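Local coordinates for adenine Deaminase (Enterococcus faecalis, PDB 2ICS), which catalyses, with very low efficiency in vitro, the deacetylation of acetyl-(R)-mandelate and holds two zinc ions per subunit in a TIM barrel, at residues 4-9 with 24-29; 95-100 with 144-149; 241-246 with 266-271; 289-294 with 354-359; 331-336 with 361-366. All coordinates share one frame; numbering follows the deposited sequence.

How the contacts relate
Two regions of one chain are sampled here: the zinc-bearing TIM barrel, and a beta region built from both chain ends. Contacts 1, 2 and 3 follow one another along the sequence, whereas contacts 4 and 5 interlock, because their segments alternate. Contact 3 lies nearest the chain's centre, beside the zinc site, and touches contact 4 through I269 and L293, with centres about 15 Å apart. Contacts 4 and 5 share strand 350-364. Contact 5 in turn meets contact 1, about 14 Å away between centres, where I363 packs against L7 and I9. Contact 2 stands alone among the barrel helices. A chain of contacts 3, 4, 5 and 1 thus connects the metal-site core to the beta region formed by the chain ends.

Contact 1. Residues 4-9 with 24-29; sequences DYDLLI and IKEKKI
The carbonyl oxygen of I24 is gripped by two successive backbone amides: D6 N donates to I24 O over 2.7 Å and L7 N to I24 O over 2.9 Å. The D6 amide comes in nearly along the C=O axis and the L7 amide from a more tilted direction. Two residues opposite one make this a classic beta bulge, set where the first strand turns a corner at D6. On the strand side of the bulge, L7 and I24 complete an antiparallel hydrogen-bonded pair, I24 N donating to L7 O at 2.6 Å.

Next to the bulge, Y5 lays its CB against the I24 carbonyl. The side chains of L7 and I24 run side by side, with L7 CB 3.9 Å from I24 CB. L7 holds CG anti to the backbone N (chi1 -175°), and its CD2 branch lies alongside the CD1 methyl of I24. The CD1 of I9 reaches the same methyl.

Past I24 the chain reverses through a type I' turn from K25 to K28, joining strands 19-25 and 28-33. A carboxylate oxygen of D6 approaches the E26 amide at this turn, although its modelled position is doubtful. The chemistry implies that the I24 carbonyl, accepting two amide hydrogen bonds, holds the bulge, while the aliphatic face of L7, I9 and I24 lies toward the C-terminal strands, L7 and I9 packing on I363 of strand 350-364.

Contact 2. Residues 95-100 with 144-149; sequences ENIHEF and QELPDF
The two phenylalanines F100 and F149 form a T-shaped pair, the edge of F149 directed at the face of F100 with ring planes at 81°. F149 CZ does the touching, 3.8 Å from F100 CE2 and shifted toward the rim of that ring. At the same edge of F149, CE2 meets I97 CG1 at 4.0 Å. F149 has CG anti to the backbone N (chi1 -174°), which carries its ring across to helix 97-105. Both rings also rest on V111 of strand 110-114; here, on the outside of the TIM barrel, the start of helix 97-105 packs against the end of helix 136-145 and the loop that leads from it to strand 150-152. Further out, L146 lies over one face of the H98 imidazole in a CH-pi contact, its CD1 4.0 Å from the ring centroid. The same CD1 touches I97 CG2. At the polar edge, H98 NE2 donates to E145 OE1 over 2.8 Å, reaching that oxygen on its anti side, with imidazole and carboxylate nearly coplanar.

Contact 3. Residues 241-246 with 266-271; sequences VFDIGH and AASIST
Strand 241-243 of the TIM barrel and the loop that follows it pair with segment 266-271, the run leading directly into zinc ligand D272, and their backbones are bridged at D243 and S268. The bridge consists of S268 N to F242 O and I244 N to S268 O; F242 O also receives A267 N (2.9 Å). Further along, H246 N binds S270 O.

The carboxylate of D243 spans two serines on the neighbouring segment. With CG anti to the backbone N (chi1 -178°), it offers OD1 to S268 OG at 2.7 Å through its anti lone pair. Its OD2 takes the S270 hydroxyl from above the carboxylate plane, and also binds T210 of strand 208-210. S270 additionally touches H60, another zinc ligand, so this buried polar network backs directly onto the metal site.

On the other flank, the CD1 of I244 meets A266 CB at 3.6 Å, and its CG1 lies against I269 CG1. Where the strand begins, V241 CG1 presses on A267 CB at 3.5 Å, tighter than usual for two carbons. S270 OG, which donates to D243 OD2 over 2.6 Å, also accepts G245 N at 2.7 Å.

Contact 4. Residues 289-294 with 354-359; sequences TMEKLR and KEQIRP
A salt bridge joins R294 to E355, the guanidinium meeting the carboxylate side-on with two nitrogens on a single oxygen. R294 NE donates to E355 OE1 over 2.6 Å, nearly in line with the carboxylate C-O bond, and R294 NH2 reaches E355 OE1 at 3.0 Å from above the carboxylate plane. That oxygen lies in the guanidinium plane although the two planar groups are turned 44° apart. A bend about the CB-CG bond of R294 (chi2 51°) swings NE round to its partner, while W300 NE1 gives E355 OE1 another donor.

Among the hydrogen bonds, E291 OE2 accepts I357 N over 3.0 Å through its anti lone pair and lies close to Q356 CB. The other oxygen of E291 pairs with K341, so the carboxylate sits between a strand amide and a lysine. A water donates to both E291 O (2.8 Å) and E355 O (2.9 Å), tying helix backbone to strand backbone.

Apolar contact falls to I357: its CD1 meets the CE methyl of selenomethionine M290 at 3.7 Å, and its CG2 lies against E291 CG. Both M290 and I357 also touch W56.

Helix segment 289-294 and strand 355-359 run roughly antiparallel, at 152°. The contact docks a helix of the TIM barrel onto the C-terminal beta hairpin, consistent with the barrel-plus-beta-domain architecture of amidohydrolases.

Contact 5. Residues 331-336 with 361-366; sequences LTIFTI and KTIIGG
The flat groups meeting here are peptide units, which meet edge to edge, N-H against C=O, those of L331 and I333 beside those of K361 and I363. L331 and I363 exchange two bonds, L331 N to I363 O and I363 N to L331 O, both 2.9 Å. I333 N gives to K361 O over 2.9 Å, and K361 N returns the longer bond to I333 O at 3.2 Å. Between these hydrogen-bonded pairs sits T332 with T362, a non-hydrogen-bonded pair on the opposite face of the sheet, where T332 OG1 is held by G82 and W56.

On the face of L331, I333, K361 and I363, the side chains of I333 and K361 lie alongside each other, with I333 CB 3.8 Å from K361 CB. The aliphatic root of the lysine does the packing before its amino end leads away. With CG1 anti to the carbonyl carbon (chi1 -56°) and the chain extended beyond it, I333 brings CD1 to 4.2 Å from I363 CD1, crossing it at a slant.

The two strands form the hairpin of 331-344 and 350-364. Four backbone bonds fix its antiparallel register, and the aliphatic face they leave packs through L331 and I363 against I9 of the N-terminal strand.

Contact 1. Residues 4-9 with 24-29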
# COMPACT_ATOMS: atom_id res chain seq x y z
N ASP A 4 -0.06 -3.29 35.33
CA ASP A 4 0.85 -4.20 34.57
C ASP A 4 0.57 -4.21 33.08
O ASP A 4 -0.57 -4.32 32.64
CB ASP A 4 0.76 -5.63 35.11
CG ASP A 4 1.92 -6.00 36.01
OD1 ASP A 4 3.08 -5.96 35.54
OD2 ASP A 4 1.68 -6.34 37.20
N TYR A 5 1.65 -4.09 32.31
CA TYR A 5 1.60 -4.11 30.85
C TYR A 5 2.85 -4.87 30.44
O TYR A 5 3.71 -5.14 31.27
CB TYR A 5 1.67 -2.69 30.27
CG TYR A 5 0.53 -1.77 30.64
CD1 TYR A 5 -0.79 -2.08 30.31
CD2 TYR A 5 0.77 -0.56 31.30
CE1 TYR A 5 -1.84 -1.21 30.62
CE2 TYR A 5 -0.26 0.31 31.61
CZ TYR A 5 -1.57 -0.02 31.27
OH TYR A 5 -2.59 0.85 31.58
N ASP A 6 2.95 -5.20 29.16
CA ASP A 6 4.13 -5.90 28.66
C ASP A 6 5.11 -4.85 28.15
O ASP A 6 6.31 -4.93 28.39
CB ASP A 6 3.76 -6.87 27.53
CG ASP A 6 2.84 -7.98 27.99
OD1 ASP A 6 3.18 -8.66 28.99
OD2 ASP A 6 1.79 -8.19 27.36
N LEU A 7 4.58 -3.86 27.44
CA LEU A 7 5.41 -2.81 26.88
C LEU A 7 4.78 -1.44 27.06
O LEU A 7 3.56 -1.28 26.96
CB LEU A 7 5.66 -3.06 25.39
CG LEU A 7 6.62 -2.08 24.71
CD1 LEU A 7 7.99 -2.18 25.35
CD2 LEU A 7 6.71 -2.40 23.22
N LEU A 8 5.62 -0.45 27.32
CA LEU A 8 5.15 0.91 27.52
C LEU A 8 6.09 1.85 26.77
O LEU A 8 7.31 1.76 26.91
CB LEU A 8 5.14 1.23 29.01
CG LEU A 8 4.45 2.51 29.46
CD1 LEU A 8 3.01 2.52 28.97
CD2 LEU A 8 4.51 2.59 30.99
N ILE A 9 5.51 2.74 25.97
CA ILE A 9 6.28 3.69 25.18
C ILE A 9 5.96 5.10 25.66
O ILE A 9 4.80 5.54 25.60
CB ILE A 9 5.94 3.53 23.69
CG1 ILE A 9 6.16 2.07 23.28
CG2 ILE A 9 6.80 4.44 22.85
CD1 ILE A 9 5.46 1.68 22.00
N ILE A 24 1.14 -1.56 25.98
CA ILE A 24 0.90 -2.79 25.24
C ILE A 24 0.92 -4.06 26.09
O ILE A 24 1.75 -4.22 26.98
CB ILE A 24 1.96 -2.96 24.12
CG1 ILE A 24 1.84 -1.80 23.13
CG2 ILE A 24 1.80 -4.30 23.43
CD1 ILE A 24 2.98 -1.74 22.12
N LYS A 25 -0.01 -4.97 25.80
CA LYS A 25 -0.08 -6.25 26.50
C LYS A 25 -0.76 -7.29 25.62
O LYS A 25 -1.83 -7.04 25.07
CB LYS A 25 -0.84 -6.11 27.83
CG LYS A 25 -2.34 -5.94 27.68
CD LYS A 25 -3.02 -5.99 29.04
CE LYS A 25 -4.53 -5.94 28.91
NZ LYS A 25 -5.21 -6.07 30.23
N GLU A 26 -0.11 -8.44 25.47
CA GLU A 26 -0.64 -9.53 24.65
C GLU A 26 -0.77 -9.14 23.18
O GLU A 26 -1.82 -9.31 22.57
CB GLU A 26 -2.01 -9.97 25.18
CG GLU A 26 -1.96 -10.55 26.58
CD GLU A 26 -0.91 -11.64 26.71
OE1 GLU A 26 -0.98 -12.62 25.94
OE2 GLU A 26 -0.03 -11.51 27.58
N LYS A 27 0.32 -8.63 22.61
CA LYS A 27 0.34 -8.21 21.21
C LYS A 27 -0.75 -7.20 20.84
O LYS A 27 -0.98 -6.93 19.67
CB LYS A 27 0.23 -9.43 20.29
CG LYS A 27 1.48 -10.30 20.21
CD LYS A 27 1.68 -11.16 21.45
CE LYS A 27 0.77 -12.38 21.43
NZ LYS A 27 1.07 -13.28 20.28
N LYS A 28 -1.42 -6.63 21.84
CA LYS A 28 -2.47 -5.65 21.56
C LYS A 28 -2.25 -4.33 22.30
O LYS A 28 -1.53 -4.27 23.28
CB LYS A 28 -3.84 -6.23 21.95
CG LYS A 28 -4.24 -7.46 21.15
CD LYS A 28 -5.51 -8.10 21.70
CE LYS A 28 -6.68 -7.13 21.65
NZ LYS A 28 -7.90 -7.69 22.30
N ILE A 29 -2.88 -3.27 21.79
CA ILE A 29 -2.77 -1.96 22.42
C ILE A 29 -3.72 -1.95 23.61
O ILE A 29 -4.93 -2.11 23.45
CB ILE A 29 -3.19 -0.84 21.44
CG1 ILE A 29 -2.21 -0.78 20.27
CG2 ILE A 29 -3.27 0.49 22.18
CD1 ILE A 29 -2.57 0.23 19.21

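Contact 2. Residues 95-100 with 144-149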
# COMPACT_ATOMS: atom_id res chain seq x y z
N GLU A 95 -2.94 -21.12 -7.61
CA GLU A 95 -2.03 -22.25 -7.77
C GLU A 95 -0.68 -22.13 -7.05
O GLU A 95 0.01 -23.13 -6.88
CB GLU A 95 -1.79 -22.51 -9.26
CG GLU A 95 -3.03 -22.97 -10.02
CD GLU A 95 -3.44 -24.40 -9.68
OE1 GLU A 95 -2.64 -25.33 -9.96
OE2 GLU A 95 -4.55 -24.60 -9.15
N ASN A 96 -0.30 -20.92 -6.64
CA ASN A 96 0.98 -20.76 -5.95
C ASN A 96 0.94 -19.92 -4.68
O ASN A 96 1.96 -19.72 -4.04
CB ASN A 96 2.03 -20.22 -6.92
CG ASN A 96 1.52 -19.05 -7.77
OD1 ASN A 96 0.34 -18.69 -7.73
ND2 ASN A 96 2.42 -18.45 -8.54
N ILE A 97 -0.24 -19.45 -4.30
CA ILE A 97 -0.37 -18.62 -3.11
C ILE A 97 -0.01 -19.36 -1.81
O ILE A 97 0.46 -18.74 -0.85
CB ILE A 97 -1.80 -18.04 -3.01
CG1 ILE A 97 -1.84 -16.97 -1.93
CG2 ILE A 97 -2.80 -19.16 -2.74
CD1 ILE A 97 -3.03 -16.06 -2.03
N HIS A 98 -0.21 -20.67 -1.79
CA HIS A 98 0.11 -21.46 -0.61
C HIS A 98 1.62 -21.50 -0.36
O HIS A 98 2.07 -21.37 0.78
CB HIS A 98 -0.43 -22.88 -0.76
CG HIS A 98 -1.86 -23.03 -0.32
ND1 HIS A 98 -2.22 -23.09 1.01
CD2 HIS A 98 -3.01 -23.08 -1.02
CE1 HIS A 98 -3.53 -23.18 1.11
NE2 HIS A 98 -4.04 -23.17 -0.11
N GLU A 99 2.39 -21.66 -1.43
CA GLU A 99 3.84 -21.69 -1.29
C GLU A 99 4.30 -20.33 -0.77
O GLU A 99 5.25 -20.23 0.01
CB GLU A 99 4.49 -21.96 -2.64
CG GLU A 99 5.97 -22.29 -2.55
CD GLU A 99 6.65 -22.28 -3.91
OE1 GLU A 99 5.95 -22.54 -4.92
OE2 GLU A 99 7.87 -22.03 -3.96
N PHE A 100 3.61 -19.28 -1.21
CA PHE A 100 3.93 -17.91 -0.79
C PHE A 100 3.52 -17.73 0.67
O PHE A 100 4.27 -17.18 1.47
CB PHE A 100 3.20 -16.91 -1.70
CG PHE A 100 3.33 -15.47 -1.27
CD1 PHE A 100 4.46 -15.01 -0.60
CD2 PHE A 100 2.32 -14.55 -1.57
CE1 PHE A 100 4.59 -13.67 -0.23
CE2 PHE A 100 2.44 -13.21 -1.22
CZ PHE A 100 3.58 -12.76 -0.54
N GLN A 144 -11.28 -19.14 0.61
CA GLN A 144 -11.84 -19.95 1.70
C GLN A 144 -10.75 -20.73 2.41
O GLN A 144 -10.91 -21.14 3.56
CB GLN A 144 -12.90 -20.91 1.15
CG GLN A 144 -14.02 -20.21 0.40
CD GLN A 144 -15.03 -21.18 -0.20
OE1 GLN A 144 -14.80 -22.39 -0.22
NE2 GLN A 144 -16.15 -20.65 -0.69
N GLU A 145 -9.63 -20.94 1.72
CA GLU A 145 -8.51 -21.68 2.27
C GLU A 145 -7.57 -20.86 3.16
O GLU A 145 -7.00 -21.39 4.11
CB GLU A 145 -7.70 -22.33 1.13
CG GLU A 145 -8.37 -23.56 0.53
CD GLU A 145 -7.80 -23.95 -0.82
OE1 GLU A 145 -6.57 -24.07 -0.95
OE2 GLU A 145 -8.60 -24.14 -1.77
N LEU A 146 -7.42 -19.58 2.85
CA LEU A 146 -6.54 -18.72 3.64
C LEU A 146 -7.19 -17.38 3.97
O LEU A 146 -6.79 -16.34 3.46
CB LEU A 146 -5.23 -18.48 2.87
CG LEU A 146 -4.41 -19.71 2.49
CD1 LEU A 146 -3.32 -19.33 1.51
CD2 LEU A 146 -3.82 -20.35 3.74
N PRO A 147 -8.22 -17.39 4.84
CA PRO A 147 -8.93 -16.17 5.23
C PRO A 147 -8.03 -15.21 6.01
O PRO A 147 -8.22 -14.00 5.97
CB PRO A 147 -10.07 -16.69 6.11
CG PRO A 147 -10.25 -18.11 5.67
CD PRO A 147 -8.84 -18.57 5.46
N ASP A 148 -7.05 -15.77 6.71
CA ASP A 148 -6.12 -14.97 7.51
C ASP A 148 -4.99 -14.39 6.66
O ASP A 148 -4.09 -13.73 7.19
CB ASP A 148 -5.49 -15.82 8.62
CG ASP A 148 -6.53 -16.54 9.47
OD1 ASP A 148 -7.45 -15.87 10.00
OD2 ASP A 148 -6.41 -17.78 9.62
N PHE A 149 -5.02 -14.63 5.35
CA PHE A 149 -3.96 -14.14 4.49
C PHE A 149 -4.45 -13.36 3.28
O PHE A 149 -3.92 -12.30 2.96
CB PHE A 149 -3.09 -15.31 4.02
CG PHE A 149 -1.88 -14.89 3.25
CD1 PHE A 149 -0.85 -14.19 3.87
CD2 PHE A 149 -1.77 -15.18 1.89
CE1 PHE A 149 0.28 -13.79 3.15
CE2 PHE A 149 -0.65 -14.78 1.16
CZ PHE A 149 0.38 -14.08 1.80

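Contact 3. Residues 241-246 with 266-271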
# COMPACT_ATOMS: atom_id res chain seq x y z
N VAL A 241 -11.26 4.23 -4.84
CA VAL A 241 -10.07 4.57 -4.05
C VAL A 241 -8.78 4.68 -4.88
O VAL A 241 -8.29 3.70 -5.44
CB VAL A 241 -9.86 3.53 -2.93
CG1 VAL A 241 -8.70 3.94 -2.03
CG2 VAL A 241 -11.15 3.39 -2.12
N PHE A 242 -8.23 5.89 -4.95
CA PHE A 242 -7.00 6.14 -5.69
C PHE A 242 -5.77 5.77 -4.86
O PHE A 242 -5.50 6.37 -3.82
CB PHE A 242 -6.93 7.61 -6.11
CG PHE A 242 -7.79 7.96 -7.30
CD1 PHE A 242 -9.04 7.38 -7.48
CD2 PHE A 242 -7.35 8.90 -8.23
CE1 PHE A 242 -9.84 7.73 -8.57
CE2 PHE A 242 -8.15 9.26 -9.32
CZ PHE A 242 -9.40 8.67 -9.49
N ASP A 243 -5.04 4.76 -5.34
CA ASP A 243 -3.84 4.27 -4.65
C ASP A 243 -2.63 4.60 -5.52
O ASP A 243 -2.65 4.38 -6.72
CB ASP A 243 -3.98 2.76 -4.45
CG ASP A 243 -2.80 2.15 -3.71
OD1 ASP A 243 -2.67 2.36 -2.48
OD2 ASP A 243 -2.01 1.44 -4.37
N ILE A 244 -1.57 5.13 -4.90
CA ILE A 244 -0.35 5.50 -5.63
C ILE A 244 0.36 4.37 -6.38
O ILE A 244 0.55 4.47 -7.59
CB ILE A 244 0.68 6.17 -4.68
CG1 ILE A 244 0.12 7.50 -4.14
CG2 ILE A 244 1.99 6.45 -5.44
CD1 ILE A 244 -0.10 8.56 -5.20
N GLY A 245 0.76 3.32 -5.68
CA GLY A 245 1.47 2.22 -6.33
C GLY A 245 2.59 2.74 -7.22
O GLY A 245 2.67 2.37 -8.39
N HIS A 246 3.45 3.58 -6.66
CA HIS A 246 4.55 4.22 -7.40
C HIS A 246 5.17 3.37 -8.50
O HIS A 246 5.06 3.71 -9.69
CB HIS A 246 5.66 4.68 -6.44
CG HIS A 246 6.65 5.60 -7.08
ND1 HIS A 246 7.41 5.24 -8.17
CD2 HIS A 246 6.99 6.88 -6.79
CE1 HIS A 246 8.18 6.26 -8.52
NE2 HIS A 246 7.94 7.27 -7.70
N ALA A 266 -4.57 11.44 -3.49
CA ALA A 266 -4.66 9.99 -3.44
C ALA A 266 -5.19 9.59 -2.07
O ALA A 266 -4.90 10.24 -1.06
CB ALA A 266 -3.29 9.36 -3.68
N ALA A 267 -5.98 8.53 -2.02
CA ALA A 267 -6.55 8.05 -0.77
C ALA A 267 -5.49 7.30 0.04
O ALA A 267 -5.48 7.35 1.27
CB ALA A 267 -7.73 7.13 -1.05
N SER A 268 -4.61 6.60 -0.67
CA SER A 268 -3.56 5.84 -0.02
C SER A 268 -2.26 5.89 -0.82
O SER A 268 -2.26 5.97 -2.05
CB SER A 268 -3.99 4.38 0.17
OG SER A 268 -4.45 3.80 -1.04
N ILE A 269 -1.16 5.86 -0.08
CA ILE A 269 0.17 5.91 -0.66
C ILE A 269 0.83 4.54 -0.55
O ILE A 269 0.91 3.96 0.53
CB ILE A 269 1.02 6.97 0.08
CG1 ILE A 269 0.42 8.36 -0.17
CG2 ILE A 269 2.47 6.93 -0.39
CD1 ILE A 269 1.06 9.44 0.66
N SER A 270 1.28 4.02 -1.69
CA SER A 270 1.94 2.71 -1.75
C SER A 270 3.11 2.78 -2.72
O SER A 270 3.21 3.71 -3.53
CB SER A 270 0.95 1.63 -2.18
OG SER A 270 0.37 1.93 -3.43
N THR A 271 3.97 1.77 -2.66
CA THR A 271 5.19 1.75 -3.47
C THR A 271 5.27 0.91 -4.73
O THR A 271 6.02 1.27 -5.65
CB THR A 271 6.36 1.27 -2.61
OG1 THR A 271 6.08 -0.07 -2.16
CG2 THR A 271 6.55 2.17 -1.39

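Contact 4. Residues 289-294 with 354-359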
# COMPACT_ATOMS: atom_id res chain seq x y z
N THR A 289 8.57 7.48 -0.83
CA THR A 289 7.36 7.72 -1.58
C THR A 289 6.55 8.78 -0.83
O THR A 289 5.94 9.65 -1.44
CB THR A 289 6.53 6.43 -1.73
OG1 THR A 289 7.37 5.39 -2.25
CG2 THR A 289 5.37 6.64 -2.68
N MSE A 290 6.57 8.70 0.49
CA MSE A 290 5.86 9.65 1.33
C MSE A 290 6.46 11.06 1.17
O MSE A 290 5.73 12.05 1.14
CB MSE A 290 5.94 9.21 2.80
CG MSE A 290 5.21 7.88 3.07
SE MSE A 290 5.70 7.08 4.77
CE MSE A 290 4.88 8.37 5.95
N GLU A 291 7.79 11.13 1.05
CA GLU A 291 8.47 12.40 0.88
C GLU A 291 8.13 13.00 -0.48
O GLU A 291 8.21 14.21 -0.67
CB GLU A 291 9.99 12.22 1.01
CG GLU A 291 10.42 11.61 2.34
CD GLU A 291 11.87 11.19 2.34
OE1 GLU A 291 12.38 10.86 1.25
OE2 GLU A 291 12.49 11.18 3.42
N LYS A 292 7.76 12.15 -1.44
CA LYS A 292 7.41 12.64 -2.76
C LYS A 292 6.05 13.35 -2.73
O LYS A 292 5.87 14.39 -3.36
CB LYS A 292 7.39 11.50 -3.78
CG LYS A 292 8.79 10.97 -4.10
CD LYS A 292 8.76 9.82 -5.11
CE LYS A 292 10.18 9.30 -5.35
NZ LYS A 292 10.21 8.05 -6.15
N LEU A 293 5.10 12.80 -1.98
CA LEU A 293 3.80 13.46 -1.89
C LEU A 293 3.90 14.68 -0.99
O LEU A 293 3.07 15.58 -1.03
CB LEU A 293 2.75 12.49 -1.40
CG LEU A 293 2.44 11.61 -2.62
CD1 LEU A 293 2.46 10.15 -2.26
CD2 LEU A 293 1.11 12.05 -3.21
N ARG A 294 4.95 14.71 -0.16
CA ARG A 294 5.15 15.84 0.72
C ARG A 294 5.61 17.00 -0.16
O ARG A 294 5.12 18.12 -0.03
CB ARG A 294 6.22 15.53 1.77
CG ARG A 294 6.66 16.74 2.59
CD ARG A 294 5.47 17.49 3.17
NE ARG A 294 5.88 18.66 3.95
CZ ARG A 294 5.18 19.79 4.01
NH1 ARG A 294 4.04 19.91 3.33
NH2 ARG A 294 5.61 20.80 4.75
N LYS A 354 12.53 19.06 0.86
CA LYS A 354 13.11 19.83 1.94
C LYS A 354 12.97 19.09 3.27
O LYS A 354 13.61 19.46 4.25
CB LYS A 354 12.41 21.19 2.06
CG LYS A 354 12.50 22.07 0.82
CD LYS A 354 11.67 23.34 1.01
CE LYS A 354 11.82 24.29 -0.16
NZ LYS A 354 13.23 24.73 -0.35
N GLU A 355 12.13 18.06 3.29
CA GLU A 355 11.91 17.31 4.52
C GLU A 355 12.00 15.80 4.31
O GLU A 355 11.48 15.26 3.33
CB GLU A 355 10.56 17.69 5.12
CG GLU A 355 10.29 19.20 5.12
CD GLU A 355 9.00 19.59 5.81
OE1 GLU A 355 7.93 19.07 5.44
OE2 GLU A 355 9.05 20.42 6.74
N GLN A 356 12.65 15.12 5.25
CA GLN A 356 12.82 13.67 5.19
C GLN A 356 12.23 12.97 6.41
O GLN A 356 12.41 13.42 7.54
CB GLN A 356 14.31 13.33 5.10
CG GLN A 356 14.99 13.73 3.80
CD GLN A 356 16.50 13.47 3.83
OE1 GLN A 356 16.94 12.40 4.22
NE2 GLN A 356 17.28 14.46 3.41
N ILE A 357 11.51 11.88 6.17
CA ILE A 357 10.92 11.12 7.27
C ILE A 357 11.73 9.84 7.41
O ILE A 357 12.05 9.18 6.42
CB ILE A 357 9.41 10.82 7.00
CG1 ILE A 357 8.81 10.09 8.20
CG2 ILE A 357 9.24 10.02 5.71
CD1 ILE A 357 7.29 10.04 8.20
N ARG A 358 12.09 9.49 8.65
CA ARG A 358 12.91 8.31 8.91
C ARG A 358 12.49 7.48 10.12
O ARG A 358 12.47 7.98 11.24
CB ARG A 358 14.37 8.73 9.11
CG ARG A 358 14.94 9.59 8.01
CD ARG A 358 16.27 10.18 8.43
NE ARG A 358 16.81 11.09 7.42
CZ ARG A 358 17.94 11.77 7.56
NH1 ARG A 358 18.66 11.65 8.67
NH2 ARG A 358 18.36 12.57 6.58
N PRO A 359 12.18 6.20 9.91
CA PRO A 359 11.79 5.35 11.04
C PRO A 359 13.03 4.99 11.85
O PRO A 359 14.07 4.68 11.27
CB PRO A 359 11.18 4.13 10.35
CG PRO A 359 12.01 4.02 9.11
CD PRO A 359 12.10 5.46 8.64
O HOH W 1 9.36 15.73 1.44

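Contact 5. Residues 331-336 with 361-366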
# COMPACT_ATOMS: atom_id res chain seq x y z
N LEU A 331 3.37 -0.37 15.61
CA LEU A 331 3.66 1.05 15.63
C LEU A 331 4.94 1.38 14.89
O LEU A 331 5.84 0.55 14.77
CB LEU A 331 3.82 1.56 17.07
CG LEU A 331 2.66 1.47 18.07
CD1 LEU A 331 2.47 0.03 18.53
CD2 LEU A 331 2.99 2.36 19.26
N THR A 332 5.02 2.60 14.40
CA THR A 332 6.20 3.06 13.71
C THR A 332 6.63 4.31 14.46
O THR A 332 5.81 5.20 14.71
CB THR A 332 5.92 3.38 12.23
OG1 THR A 332 5.43 2.20 11.57
CG2 THR A 332 7.19 3.85 11.53
N ILE A 333 7.90 4.34 14.84
CA ILE A 333 8.47 5.46 15.58
C ILE A 333 9.48 6.08 14.63
O ILE A 333 10.36 5.39 14.10
CB ILE A 333 9.12 4.94 16.88
CG1 ILE A 333 8.07 4.16 17.68
CG2 ILE A 333 9.66 6.09 17.70
CD1 ILE A 333 8.56 3.60 18.99
N PHE A 334 9.36 7.39 14.42
CA PHE A 334 10.21 8.06 13.46
C PHE A 334 10.50 9.52 13.75
O PHE A 334 9.99 10.10 14.71
CB PHE A 334 9.53 7.98 12.09
CG PHE A 334 8.14 8.57 12.10
CD1 PHE A 334 7.93 9.91 11.79
CD2 PHE A 334 7.04 7.79 12.47
CE1 PHE A 334 6.65 10.47 11.86
CE2 PHE A 334 5.76 8.34 12.55
CZ PHE A 334 5.56 9.68 12.24
N THR A 335 11.32 10.11 12.89
CA THR A 335 11.69 11.51 12.98
C THR A 335 11.43 12.15 11.63
O THR A 335 11.37 11.46 10.61
CB THR A 335 13.20 11.71 13.29
OG1 THR A 335 13.97 11.14 12.23
CG2 THR A 335 13.59 11.07 14.61
N ILE A 336 11.27 13.47 11.63
CA ILE A 336 11.05 14.24 10.42
C ILE A 336 12.06 15.37 10.52
O ILE A 336 12.06 16.13 11.49
CB ILE A 336 9.62 14.81 10.35
CG1 ILE A 336 8.61 13.66 10.27
CG2 ILE A 336 9.47 15.72 9.15
CD1 ILE A 336 7.16 14.12 10.24
N LYS A 361 12.49 3.18 15.03
CA LYS A 361 12.04 2.00 15.76
C LYS A 361 10.75 1.51 15.15
O LYS A 361 9.91 2.30 14.73
CB LYS A 361 11.82 2.30 17.24
CG LYS A 361 13.07 2.25 18.10
CD LYS A 361 12.73 2.28 19.58
CE LYS A 361 13.97 2.06 20.44
NZ LYS A 361 15.01 3.10 20.20
N THR A 362 10.59 0.19 15.10
CA THR A 362 9.38 -0.39 14.54
C THR A 362 8.90 -1.50 15.46
O THR A 362 9.65 -2.42 15.79
CB THR A 362 9.66 -0.96 13.13
OG1 THR A 362 10.20 0.07 12.29
CG2 THR A 362 8.37 -1.48 12.50
N ILE A 363 7.65 -1.40 15.88
CA ILE A 363 7.06 -2.39 16.76
C ILE A 363 6.03 -3.19 16.00
O ILE A 363 5.17 -2.63 15.32
CB ILE A 363 6.39 -1.72 17.97
CG1 ILE A 363 7.41 -0.86 18.72
CG2 ILE A 363 5.80 -2.79 18.90
CD1 ILE A 363 6.84 -0.12 19.88
N ILE A 364 6.12 -4.51 16.13
CA ILE A 364 5.20 -5.41 15.45
C ILE A 364 4.66 -6.44 16.43
O ILE A 364 5.42 -7.19 17.04
CB ILE A 364 5.92 -6.16 14.31
CG1 ILE A 364 6.55 -5.16 13.34
CG2 ILE A 364 4.94 -7.09 13.60
CD1 ILE A 364 7.23 -5.79 12.12
N GLY A 365 3.33 -6.46 16.57
CA GLY A 365 2.69 -7.39 17.47
C GLY A 365 3.26 -7.29 18.87
O GLY A 365 3.30 -8.27 19.61
N GLY A 366 3.73 -6.10 19.24
CA GLY A 366 4.29 -5.91 20.56
C GLY A 366 5.79 -6.12 20.63
O GLY A 366 6.40 -5.82 21.66